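Local structure of enterotoxin type A (Staphylococcus aureus, 1DYQ) at residues Val86-Ala91 against Gly110-His115. The protein acts as a superantigen, binding MHC class II, partly through a zinc ion, and T-cell receptors to activate T cells, and causes staphylococcal food poisoning. The protein carries 3 engineered substitutions. Sequence-based numbering, arbitrary orientation.
Sequences VDLYGA and GGVTLH
Asp87 OD1 accepts a hydrogen bond from His115 ND1 at 2.7 Å, through the lone pair on the side of the other oxygen, and a second from the backbone N of Asn41. The acceptor oxygen sits at the edge of the imidazole, almost in its plane, while carboxylate and ring planes stand nearly perpendicular (87°); this pairing would probably keep the proton on ND1. His115 reaches the acid with CG anti to its backbone N (chi1 173°). Asp87 OD2 takes a water at 2.6 Å, which accepts from Thr113 OG1 and donates to Leu114 O. A second water lies within donating distance of Thr113 OG1 and the carbonyl oxygens of Asp87 and Gly111, which must share its two protons. In the antiparallel ladder Asp87 and Thr113 form a hydrogen-bonded pair, N to O in both directions, and Tyr89 N bonds to Gly111 O at 2.8 Å. On the face carrying Leu88 and Val112 the contact is apolar: Val112 sends CG1 against Val86 CB (3.6 Å) and CG2 alongside Leu88 CD2 (3.7 Å), its two methyls splitting between the neighbours because CG1 is anti to the backbone N (chi1 -176°). Within the OB-fold domain, strand 86-91 runs between strands 36-39 and 105-114; Tyr81 of helix 75-81 covers Val86 and Val112, and Tyr89 packs on helix 153-168.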
loop_
_atom_site.group_PDB
_atom_site.type_symbol
_atom_site.label_atom_id
_atom_site.label_comp_id
_atom_site.label_asym_id
_atom_site.label_seq_id
_atom_site.Cartn_x
_atom_site.Cartn_y
_atom_site.Cartn_z
ATOM N N VAL A 86 7.212 -3.601 -16.821
ATOM C CA VAL A 86 6.320 -3.289 -15.685
ATOM C C VAL A 86 6.645 -1.919 -15.146
ATOM O O VAL A 86 7.730 -1.358 -15.314
ATOM C CB VAL A 86 6.482 -4.325 -14.550
ATOM C CG1 VAL A 86 6.022 -5.688 -15.007
ATOM C CG2 VAL A 86 7.928 -4.343 -14.048
ATOM N N ASP A 87 5.707 -1.361 -14.369
ATOM C CA ASP A 87 5.904 -0.208 -13.540
ATOM C C ASP A 87 5.775 -0.662 -12.061
ATOM O O ASP A 87 5.055 -1.625 -11.805
ATOM C CB ASP A 87 4.882 0.892 -13.804
ATOM C CG ASP A 87 4.848 1.328 -15.260
ATOM O OD1 ASP A 87 5.927 1.347 -15.912
ATOM O OD2 ASP A 87 3.741 1.650 -15.742
ATOM N N LEU A 88 6.510 0.007 -11.218
ATOM C CA LEU A 88 6.536 -0.321 -9.794
ATOM C C LEU A 88 6.023 0.866 -8.964
ATOM O O LEU A 88 6.321 2.004 -9.225
ATOM C CB LEU A 88 7.984 -0.605 -9.336
ATOM C CG LEU A 88 8.698 -1.701 -10.179
ATOM C CD1 LEU A 88 10.155 -1.783 -9.635
ATOM C CD2 LEU A 88 8.015 -3.015 -10.042
ATOM N N TYR A 89 5.256 0.508 -7.923
ATOM C CA TYR A 89 4.842 1.519 -6.942
ATOM C C TYR A 89 4.533 0.791 -5.624
ATOM O O TYR A 89 3.534 0.109 -5.497
ATOM C CB TYR A 89 3.591 2.304 -7.383
ATOM C CG TYR A 89 3.315 3.531 -6.521
ATOM C CD1 TYR A 89 3.016 3.418 -5.164
ATOM C CD2 TYR A 89 3.320 4.792 -7.084
ATOM C CE1 TYR A 89 2.797 4.541 -4.375
ATOM C CE2 TYR A 89 3.093 5.924 -6.313
ATOM C CZ TYR A 89 2.802 5.788 -4.982
ATOM O OH TYR A 89 2.599 6.911 -4.203
ATOM N N GLY A 90 5.527 0.795 -4.721
ATOM C CA GLY A 90 5.320 0.052 -3.467
ATOM C C GLY A 90 6.368 0.450 -2.435
ATOM O O GLY A 90 7.394 1.035 -2.787
ATOM N N ALA A 91 6.110 0.104 -1.188
ATOM C CA ALA A 91 7.039 0.474 -0.112
ATOM C C ALA A 91 7.987 -0.726 0.098
ATOM O O ALA A 91 7.530 -1.829 0.338
ATOM C CB ALA A 91 6.216 0.646 1.190
ATOM N N GLY A 110 4.261 -7.205 -3.686
ATOM C CA GLY A 110 3.461 -6.708 -4.841
ATOM C C GLY A 110 3.958 -5.388 -5.353
ATOM O O GLY A 110 5.167 -5.099 -5.415
ATOM N N GLY A 111 3.025 -4.490 -5.734
ATOM C CA GLY A 111 3.385 -3.178 -6.233
ATOM C C GLY A 111 3.619 -3.118 -7.735
ATOM O O GLY A 111 4.144 -2.073 -8.183
ATOM N N VAL A 112 3.358 -4.185 -8.473
ATOM C CA VAL A 112 3.740 -4.213 -9.893
ATOM C C VAL A 112 2.533 -4.149 -10.815
ATOM O O VAL A 112 1.531 -4.813 -10.595
ATOM C CB VAL A 112 4.482 -5.552 -10.155
ATOM C CG1 VAL A 112 5.014 -5.623 -11.585
ATOM C CG2 VAL A 112 5.632 -5.672 -9.167
ATOM N N THR A 113 2.679 -3.413 -11.922
ATOM C CA THR A 113 1.641 -3.402 -12.952
ATOM C C THR A 113 2.296 -3.516 -14.347
ATOM O O THR A 113 3.405 -3.043 -14.522
ATOM C CB THR A 113 0.844 -2.071 -12.946
ATOM O OG1 THR A 113 1.685 -0.973 -12.805
ATOM C CG2 THR A 113 -0.170 -2.125 -11.781
ATOM N N LEU A 114 1.592 -4.164 -15.260
ATOM C CA LEU A 114 2.116 -4.187 -16.654
ATOM C C LEU A 114 2.227 -2.774 -17.166
ATOM O O LEU A 114 1.339 -1.942 -16.939
ATOM C CB LEU A 114 1.199 -5.028 -17.538
ATOM C CG LEU A 114 1.185 -6.524 -17.180
ATOM C CD1 LEU A 114 0.068 -7.246 -17.900
ATOM C CD2 LEU A 114 2.560 -7.108 -17.494
ATOM N N HIS A 115 3.329 -2.468 -17.863
ATOM C CA HIS A 115 3.563 -1.111 -18.310
ATOM C C HIS A 115 2.703 -0.762 -19.525
ATOM O O HIS A 115 2.216 0.322 -19.711
ATOM C CB HIS A 115 5.029 -0.905 -18.648
ATOM C CG HIS A 115 5.381 0.400 -19.265
ATOM N ND1 HIS A 115 5.613 1.570 -18.625
ATOM C CD2 HIS A 115 5.522 0.665 -20.623
ATOM C CE1 HIS A 115 5.910 2.537 -19.511
ATOM N NE2 HIS A 115 5.836 1.990 -20.720
HETATM O O HOH W 1 2.600 -0.466 -10.082
HETATM O O HOH W 2 1.660 0.204 -15.216
HETATM O O HOH W 3 2.487 3.045 -17.683
#